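PDB 4B4Y: neuroglobin from Symsagittifera roscoffensis, which binds haem and molecular oxygen in a globin fold and probably acts in oxygen transport or handling in the nervous system. Local coordinates for residues Ser15-Met18 with Glu19-Val23; Ala55-Ala59 with Lys60-Ser64; Pro94-Ser97 with Ser98-Ala101. One frame throughout, in Å; residues are numbered along the deposited sequence.

Interaction 1 (Ser15-Met18 with Glu19-Val23)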
ATOM      1  N   SER A  15       8.396  -0.553 -32.734  1.00 34.17           N
ATOM      2  CA  SER A  15       7.290  -0.928 -33.594  1.00 35.60           C
ATOM      3  C   SER A  15       6.823  -2.367 -33.288  1.00 36.32           C
ATOM      4  O   SER A  15       5.612  -2.661 -33.277  1.00 37.90           O
ATOM      5  CB  SER A  15       7.751  -0.820 -35.110  1.00 35.91           C
ATOM      6  OG  SER A  15       6.742  -1.485 -35.913  1.00 39.20           O
ATOM      7  N   LEU A  16       7.765  -3.307 -33.133  1.00 36.29           N
ATOM      8  CA  LEU A  16       7.376  -4.744 -32.749  1.00 37.08           C
ATOM      9  C   LEU A  16       6.556  -4.766 -31.444  1.00 35.80           C
ATOM     10  O   LEU A  16       5.551  -5.455 -31.355  1.00 36.65           O
ATOM     11  CB  LEU A  16       8.608  -5.658 -32.576  1.00 34.58           C
ATOM     12  CG  LEU A  16       9.372  -5.908 -33.866  1.00 36.57           C
ATOM     13  CD1 LEU A  16      10.812  -6.521 -33.591  1.00 36.64           C
ATOM     14  CD2 LEU A  16       8.471  -6.759 -34.845  1.00 32.98           C
ATOM     15  N   ILE A  17       6.961  -3.953 -30.461  1.00 36.50           N
ATOM     16  CA  ILE A  17       6.200  -3.828 -29.213  1.00 37.00           C
ATOM     17  C   ILE A  17       4.765  -3.294 -29.454  1.00 38.55           C
ATOM     18  O   ILE A  17       3.762  -3.858 -28.938  1.00 38.16           O
ATOM     19  CB  ILE A  17       6.860  -2.824 -28.246  1.00 36.82           C
ATOM     20  CG1 ILE A  17       8.252  -3.273 -27.827  1.00 38.88           C
ATOM     21  CG2 ILE A  17       5.943  -2.645 -27.070  1.00 34.95           C
ATOM     22  CD1 ILE A  17       8.222  -4.405 -26.867  1.00 38.75           C
ATOM     23  N   MET A  18       4.666  -2.171 -30.197  1.00 38.93           N
ATOM     24  CA  MET A  18       3.332  -1.605 -30.503  1.00 39.11           C
ATOM     25  C   MET A  18       2.469  -2.633 -31.199  1.00 38.43           C
ATOM     26  O   MET A  18       1.274  -2.777 -30.878  1.00 37.72           O
ATOM     27  CB  MET A  18       3.429  -0.321 -31.346  1.00 40.03           C
ATOM     28  CG  MET A  18       3.893   0.773 -30.496  1.00 42.83           C
ATOM     29  SD  MET A  18       2.478   1.325 -29.544  1.00 51.55           S
ATOM     30  CE  MET A  18       3.011   3.033 -29.475  1.00 52.98           C
ATOM     31  N   GLU A  19       3.078  -3.432 -32.064  1.00 36.97           N
ATOM     32  CA  GLU A  19       2.259  -4.450 -32.681  1.00 38.96           C
ATOM     33  C   GLU A  19       1.727  -5.479 -31.612  1.00 39.68           C
ATOM     34  O   GLU A  19       0.584  -5.962 -31.720  1.00 40.67           O
ATOM     35  CB  GLU A  19       3.122  -5.129 -33.696  1.00 40.16           C
ATOM     36  CG  GLU A  19       2.595  -6.341 -34.369  1.00 48.22           C
ATOM     37  CD  GLU A  19       3.726  -6.954 -35.253  1.00 59.68           C
ATOM     38  OE1 GLU A  19       4.464  -6.201 -35.979  1.00 65.33           O
ATOM     39  OE2 GLU A  19       3.900  -8.187 -35.246  1.00 65.22           O
ATOM     40  N   ASP A  20       2.494  -5.765 -30.544  1.00 37.24           N
ATOM     41  CA  ASP A  20       1.884  -6.659 -29.515  1.00 36.29           C
ATOM     42  C   ASP A  20       0.957  -5.907 -28.579  1.00 33.99           C
ATOM     43  O   ASP A  20      -0.037  -6.472 -28.119  1.00 34.24           O
ATOM     44  CB  ASP A  20       2.939  -7.468 -28.751  1.00 35.00           C
ATOM     45  CG  ASP A  20       3.810  -8.301 -29.686  1.00 38.41           C
ATOM     46  OD1 ASP A  20       3.255  -8.828 -30.720  1.00 42.70           O
ATOM     47  OD2 ASP A  20       5.028  -8.457 -29.365  1.00 38.20           O
ATOM     48  N   VAL A  21       1.266  -4.660 -28.262  1.00 33.38           N
ATOM     49  CA  VAL A  21       0.299  -3.881 -27.508  1.00 35.16           C
ATOM     50  C   VAL A  21      -1.107  -3.935 -28.141  1.00 37.07           C
ATOM     51  O   VAL A  21      -2.084  -4.183 -27.421  1.00 39.48           O
ATOM     52  CB  VAL A  21       0.771  -2.464 -27.314  1.00 35.47           C
ATOM     53  CG1 VAL A  21      -0.332  -1.609 -26.718  1.00 35.85           C
ATOM     54  CG2 VAL A  21       1.967  -2.473 -26.359  1.00 33.78           C
ATOM     55  N   GLN A  22      -1.226  -3.846 -29.474  1.00 36.92           N
ATOM     56  CA  GLN A  22      -2.565  -3.908 -30.064  1.00 40.01           C
ATOM     57  C   GLN A  22      -3.251  -5.197 -29.789  1.00 37.86           C
ATOM     58  O   GLN A  22      -4.469  -5.205 -29.676  1.00 38.72           O
ATOM     59  CB  GLN A  22      -2.525  -3.844 -31.613  1.00 40.73           C
ATOM     60  CG  GLN A  22      -2.304  -2.521 -32.221  1.00 49.13           C
ATOM     61  CD  GLN A  22      -2.754  -2.577 -33.745  1.00 54.52           C
ATOM     62  OE1 GLN A  22      -3.480  -3.506 -34.174  1.00 55.36           O
ATOM     63  NE2 GLN A  22      -2.304  -1.611 -34.524  1.00 53.47           N
ATOM     64  N   VAL A  23      -2.494  -6.309 -29.858  1.00 36.28           N
ATOM     65  CA  VAL A  23      -3.080  -7.651 -29.611  1.00 34.79           C
ATOM     66  C   VAL A  23      -3.557  -7.698 -28.172  1.00 32.78           C
ATOM     67  O   VAL A  23      -4.666  -8.193 -27.892  1.00 32.52           O
ATOM     68  CB  VAL A  23      -2.019  -8.813 -29.902  1.00 36.08           C
ATOM     69  CG1 VAL A  23      -2.545 -10.098 -29.413  1.00 33.57           C
ATOM     70  CG2 VAL A  23      -1.702  -8.865 -31.458  1.00 38.16           C
TER
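Ile17 O receives two backbone N-H groups. The bond from Val21 N to Ile17 O is short, 2.7 Å, and close to straight (170°). The one from Asp20 N to the same oxygen is bent and weak. Asp20 N also gives its hydrogen to Leu16 O at 3.2 Å, so one N-H is divided between two carbonyls. Bonds from Glu19 N to Ser15 O (2.9 Å) and from Gln22 N to Met18 O (3.1 Å) continue the regular pattern of helix 11-24. On one face Ile17 and Val21 lie a turn apart, and their CG2 methyls meet at 4.0 Å. Val21 CG2 also rests 3.4 Å from Ile17 O. Asp20 has CG anti to its carbonyl carbon (chi1 -57°). This turns the carboxylate back toward the preceding turn, with Asp20 OD2 3.6 Å from Leu16 O. That oxygen is not its partner: OD2 accepts from Trp141 NE1, and Asp20 OD1 pairs with Lys137 NZ. Glu19 reaches out on an extended chain, and its OE2 also forms a salt bridge with Lys137 NZ, outside this stretch. Ile17 packs on Ala140 and Trp141, so apolar packing, a hydrogen bond and salt bridges join this helix to helix 135-153. One ammonium thus serves two carboxylates. It would probably ease the repulsion between them and help keep the buried Asp20 ionised.

Interaction 2 (Ala55-Ala59 with Lys60-Ser64)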
ATOM      1  N   ALA A  55      -2.268 -14.048   3.023  1.00 36.80           N
ATOM      2  CA  ALA A  55      -1.563 -15.295   3.061  1.00 39.21           C
ATOM      3  C   ALA A  55      -2.413 -16.574   3.332  1.00 41.20           C
ATOM      4  O   ALA A  55      -1.898 -17.689   3.179  1.00 41.76           O
ATOM      5  CB  ALA A  55      -0.492 -15.177   4.127  1.00 40.03           C
ATOM      6  N   SER A  56      -3.662 -16.429   3.796  1.00 41.24           N
ATOM      7  CA  SER A  56      -4.545 -17.606   3.972  1.00 41.67           C
ATOM      8  C   SER A  56      -5.240 -17.958   2.629  1.00 42.18           C
ATOM      9  O   SER A  56      -5.971 -18.950   2.522  1.00 42.83           O
ATOM     10  CB  SER A  56      -5.583 -17.337   5.075  1.00 41.35           C
ATOM     11  OG  SER A  56      -6.583 -16.420   4.622  1.00 41.52           O
ATOM     12  N   LYS A  57      -5.000 -17.165   1.583  1.00 40.10           N
ATOM     13  CA  LYS A  57      -5.631 -17.448   0.312  1.00 38.12           C
ATOM     14  C   LYS A  57      -4.593 -17.794  -0.749  1.00 38.01           C
ATOM     15  O   LYS A  57      -3.442 -17.375  -0.628  1.00 39.05           O
ATOM     16  CB  LYS A  57      -6.412 -16.222  -0.111  1.00 37.88           C
ATOM     17  CG  LYS A  57      -7.548 -15.949   0.849  1.00 38.90           C
ATOM     18  CD  LYS A  57      -8.471 -14.781   0.406  1.00 49.64           C
ATOM     19  CE  LYS A  57      -9.697 -14.688   1.385  1.00 57.22           C
ATOM     20  NZ  LYS A  57      -9.776 -15.997   2.208  1.00 58.19           N
ATOM     21  N   THR A  58      -4.986 -18.557  -1.762  1.00 36.26           N
ATOM     22  CA  THR A  58      -4.173 -18.739  -2.964  1.00 35.76           C
ATOM     23  C   THR A  58      -4.200 -17.477  -3.850  1.00 34.92           C
ATOM     24  O   THR A  58      -5.141 -16.708  -3.792  1.00 34.24           O
ATOM     25  CB  THR A  58      -4.740 -19.882  -3.814  1.00 36.20           C
ATOM     26  OG1 THR A  58      -6.014 -19.467  -4.266  1.00 32.84           O
ATOM     27  CG2 THR A  58      -4.879 -21.224  -2.982  1.00 36.52           C
ATOM     28  N   ALA A  59      -3.205 -17.331  -4.737  1.00 34.13           N
ATOM     29  CA  ALA A  59      -3.134 -16.204  -5.689  1.00 33.36           C
ATOM     30  C   ALA A  59      -4.428 -16.120  -6.454  1.00 33.25           C
ATOM     31  O   ALA A  59      -4.992 -15.062  -6.623  1.00 32.82           O
ATOM     32  CB  ALA A  59      -1.949 -16.383  -6.657  1.00 31.91           C
ATOM     33  N   LYS A  60      -4.934 -17.264  -6.888  1.00 34.50           N
ATOM     34  CA  LYS A  60      -6.178 -17.274  -7.630  1.00 34.73           C
ATOM     35  C   LYS A  60      -7.364 -16.836  -6.759  1.00 35.53           C
ATOM     36  O   LYS A  60      -8.299 -16.192  -7.249  1.00 35.36           O
ATOM     37  CB  LYS A  60      -6.459 -18.681  -8.186  1.00 35.62           C
ATOM     38  CG  LYS A  60      -7.793 -18.692  -9.049  1.00 41.15           C
ATOM     39  CD  LYS A  60      -8.197 -20.126  -9.477  1.00 51.79           C
ATOM     40  CE  LYS A  60      -9.295 -20.121 -10.590  1.00 55.97           C
ATOM     41  NZ  LYS A  60      -9.612 -21.538 -11.036  1.00 58.91           N
ATOM     42  N   GLU A  61      -7.397 -17.231  -5.488  1.00 35.50           N
ATOM     43  CA  GLU A  61      -8.435 -16.662  -4.644  1.00 37.01           C
ATOM     44  C   GLU A  61      -8.239 -15.132  -4.497  1.00 37.00           C
ATOM     45  O   GLU A  61      -9.230 -14.430  -4.480  1.00 36.08           O
ATOM     46  CB  GLU A  61      -8.503 -17.345  -3.273  1.00 37.18           C
ATOM     47  CG  GLU A  61      -9.158 -18.715  -3.372  1.00 41.89           C
ATOM     48  CD  GLU A  61      -8.869 -19.589  -2.156  1.00 45.53           C
ATOM     49  OE1 GLU A  61      -7.957 -19.279  -1.334  1.00 43.32           O
ATOM     50  OE2 GLU A  61      -9.582 -20.591  -2.041  1.00 50.27           O
ATOM     51  N   MET A  62      -6.980 -14.650  -4.443  1.00 35.80           N
ATOM     52  CA  MET A  62      -6.707 -13.218  -4.292  1.00 36.99           C
ATOM     53  C   MET A  62      -7.193 -12.459  -5.498  1.00 36.46           C
ATOM     54  O   MET A  62      -7.656 -11.315  -5.398  1.00 37.63           O
ATOM     55  CB  MET A  62      -5.190 -12.912  -4.106  1.00 35.78           C
ATOM     56  CG  MET A  62      -4.645 -13.170  -2.790  1.00 37.21           C
ATOM     57  SD  MET A  62      -5.481 -12.308  -1.427  1.00 40.23           S
ATOM     58  CE  MET A  62      -5.590 -10.614  -1.920  1.00 35.64           C
ATOM     59  N   ARG A  63      -7.112 -13.083  -6.661  1.00 36.84           N
ATOM     60  CA  ARG A  63      -7.558 -12.393  -7.889  1.00 37.09           C
ATOM     61  C   ARG A  63      -8.944 -11.738  -7.808  1.00 38.38           C
ATOM     62  O   ARG A  63      -9.182 -10.735  -8.513  1.00 37.45           O
ATOM     63  CB  ARG A  63      -7.476 -13.318  -9.140  1.00 38.06           C
ATOM     64  CG  ARG A  63      -7.510 -12.560 -10.520  1.00 35.52           C
ATOM     65  CD  ARG A  63      -7.213 -13.491 -11.600  1.00 36.05           C
ATOM     66  NE  ARG A  63      -7.512 -12.950 -12.900  1.00 31.59           N
ATOM     67  CZ  ARG A  63      -6.858 -13.279 -13.997  1.00 32.58           C
ATOM     68  NH1 ARG A  63      -5.842 -14.184 -13.957  1.00 29.03           N
ATOM     69  NH2 ARG A  63      -7.175 -12.662 -15.128  1.00 30.40           N
ATOM     70  N   SER A  64      -9.870 -12.309  -7.024  1.00 39.26           N
ATOM     71  CA  SER A  64     -11.223 -11.716  -6.880  1.00 41.75           C
ATOM     72  C   SER A  64     -11.161 -10.450  -6.019  1.00 41.85           C
ATOM     73  O   SER A  64     -12.084  -9.665  -6.073  1.00 43.36           O
ATOM     74  CB  SER A  64     -12.218 -12.633  -6.097  1.00 42.33           C
ATOM     75  OG  SER A  64     -11.933 -14.001  -6.264  1.00 51.12           O
TER
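Ser56 comes near Glu61 through its carbonyl, while its hydroxyl bonds to Asp54. Lys57 then passes across the Glu61 side chain at about a right angle. Lys57 CA and CB lie against Glu61 OE1, at 3.4 and 3.6 Å. The ammonium stays back, with Lys57 NZ 5.2 Å from Glu61 OE1, too far for a salt bridge. Thr58 is the N-cap of helix 59-62 and is tied to Glu61 in both directions. Thr58 N donates to Glu61 OE1 at 3.1 Å, reaching that oxygen from above the carboxylate plane, 36° out of it. In return Glu61 N donates to Thr58 OG1 at 2.9 Å. The threonine hydroxyl sits between its own N and carbonyl carbon (chi1 65°), which aims it at the first turn. Glu61 has CG anti to its carbonyl carbon (chi1 -75°), and its extended chain leads the carboxylate back to the start of the helix. Thr58 O is used too, accepting from Met62 N at 2.8 Å. Ala59 follows, and its O takes a bond from Arg63 N at 2.9 Å. Met62 CB lies 3.3 Å from Ala59 O. The buried Ala59 methyl packs on Gln37, Met40 and Glu41 of helix 28-42, and Arg63 holds on to that same helix with a salt bridge to Asp34. Met62 turns instead to Trp52 and Phe68. The paired bonds of Thr58 and Glu61 form a capping box. It starts the short helix 59-62, which probably corresponds to helix D of the globin fold.

Interaction 3 (Pro94-Ser97 with Ser98-Ala101)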
ATOM      1  N   PRO A  94       8.237  12.530 -13.158  1.00 83.35           N
ATOM      2  CA  PRO A  94       7.734  13.087 -11.886  1.00 83.45           C
ATOM      3  C   PRO A  94       6.433  12.452 -11.348  1.00 82.99           C
ATOM      4  O   PRO A  94       6.181  12.506 -10.120  1.00 83.20           O
ATOM      5  CB  PRO A  94       7.574  14.598 -12.181  1.00 83.83           C
ATOM      6  CG  PRO A  94       7.498  14.727 -13.688  1.00 83.99           C
ATOM      7  CD  PRO A  94       7.838  13.372 -14.313  1.00 83.56           C
ATOM      8  N   LYS A  95       5.613  11.868 -12.236  1.00 82.01           N
ATOM      9  CA  LYS A  95       4.410  11.123 -11.787  1.00 80.92           C
ATOM     10  C   LYS A  95       4.837   9.783 -11.148  1.00 79.62           C
ATOM     11  O   LYS A  95       4.140   9.288 -10.252  1.00 79.55           O
ATOM     12  CB  LYS A  95       3.328  10.928 -12.944  1.00 80.91           C
ATOM     13  N   LEU A  96       6.003   9.261 -11.586  1.00 77.82           N
ATOM     14  CA  LEU A  96       6.643   8.006 -11.103  1.00 75.59           C
ATOM     15  C   LEU A  96       7.344   8.225  -9.745  1.00 74.64           C
ATOM     16  O   LEU A  96       6.816   7.826  -8.716  1.00 76.22           O
ATOM     17  CB  LEU A  96       7.592   7.409 -12.174  1.00 75.41           C
ATOM     18  CG  LEU A  96       7.023   6.368 -13.186  1.00 74.87           C
ATOM     19  CD1 LEU A  96       5.552   6.592 -13.546  1.00 73.31           C
ATOM     20  CD2 LEU A  96       7.882   6.142 -14.455  1.00 72.94           C
ATOM     21  N   SER A  97       8.528   8.842  -9.734  1.00 72.51           N
ATOM     22  CA  SER A  97       8.951   9.673  -8.589  1.00 68.76           C
ATOM     23  C   SER A  97       8.926   8.910  -7.257  1.00 65.48           C
ATOM     24  O   SER A  97       9.984   8.396  -6.841  1.00 66.01           O
ATOM     25  CB  SER A  97       8.106  10.990  -8.555  1.00 69.64           C
ATOM     26  OG  SER A  97       8.437  11.895  -7.510  1.00 68.21           O
ATOM     27  N   SER A  98       7.732   8.812  -6.642  1.00 59.44           N
ATOM     28  CA  SER A  98       7.527   8.066  -5.394  1.00 54.61           C
ATOM     29  C   SER A  98       7.544   6.519  -5.470  1.00 50.22           C
ATOM     30  O   SER A  98       7.469   5.876  -4.390  1.00 49.85           O
ATOM     31  CB  SER A  98       6.261   8.537  -4.624  1.00 55.55           C
ATOM     32  OG  SER A  98       5.043   7.899  -5.041  1.00 56.09           O
ATOM     33  N   LEU A  99       7.615   5.936  -6.680  1.00 43.49           N
ATOM     34  CA  LEU A  99       7.806   4.468  -6.806  1.00 40.14           C
ATOM     35  C   LEU A  99       9.138   3.963  -6.303  1.00 37.82           C
ATOM     36  O   LEU A  99       9.199   2.874  -5.797  1.00 36.35           O
ATOM     37  CB  LEU A  99       7.620   3.938  -8.249  1.00 38.37           C
ATOM     38  CG  LEU A  99       6.335   4.386  -8.910  1.00 38.68           C
ATOM     39  CD1 LEU A  99       6.140   3.696 -10.217  1.00 38.05           C
ATOM     40  CD2 LEU A  99       5.092   4.237  -8.008  1.00 38.79           C
ATOM     41  N   GLY A 100      10.199   4.718  -6.535  1.00 37.02           N
ATOM     42  CA  GLY A 100      11.556   4.395  -6.079  1.00 37.91           C
ATOM     43  C   GLY A 100      11.642   3.887  -4.630  1.00 40.17           C
ATOM     44  O   GLY A 100      12.252   2.839  -4.370  1.00 40.52           O
ATOM     45  N   ALA A 101      10.972   4.585  -3.704  1.00 39.11           N
ATOM     46  CA  ALA A 101      11.000   4.295  -2.307  1.00 37.15           C
ATOM     47  C   ALA A 101      10.260   2.996  -1.987  1.00 37.38           C
ATOM     48  O   ALA A 101      10.533   2.377  -0.952  1.00 37.78           O
ATOM     49  CB  ALA A 101      10.326   5.484  -1.542  1.00 38.15           C
TER
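Leu96 O accepts from Leu99 N at 2.9 Å, three residues on, while Ser97 between them turns to positive phi (56°) and ends helix 93-96. This closes a tight turn, and the donor comes from above the carbonyl plane, 39° out of it. Beyond it residues 98-101 keep helical backbone angles but lack the regular bonds. The side chains of Leu96 and Leu99 meet. Leu99 CD1 lies 4.1 Å from Leu96 CG, and the two side chains cross at a slant. Leu99 has CG anti to its carbonyl carbon (chi1 -51°), which draws that carbon back over the turn, 3.5 Å from Leu96 O. Leu99 belongs to the haem pocket and touches the porphyrin. With an alanine here, the contact to Leu96 CG and much of the touch on the porphyrin would be lost, and a gap would probably open between Leu96 and the haem. Leu99 O also bonds to ND1 of His103, which is among the residues around the bound oxygen and is probably the proximal histidine, as at the corresponding place in other globins; the bond would help fix the rotation of the imidazole. Ser98 faces the second subunit: its OG hydrogen bonds with Arg67 NE there, and its side chain packs on His65 of that subunit. Leu96, at the end of helix 93-96, leans on Met151 of helix 135-153; Leu99, in the loop that leads to helix 111-127, leans on Val152 of the same helix.

The three contacts follow one another in series. None nests in or crosses another, and each is local, joining neighbouring turns and not closing a large loop. Interaction 1 comes first, within helix 11-24, and ties the start of the chain to helix 135-153 near its end. Interaction 2 lies on the opposite side of the chain's centre, its centre 31 Å from that of interaction 1. It starts helix 59-62 and links it to helices 28-42 and 66-83. Interaction 3 closes helix 93-96 beside the haem. It also meets helix 135-153, so interactions 1 and 3 share that partner, and it reaches the second subunit.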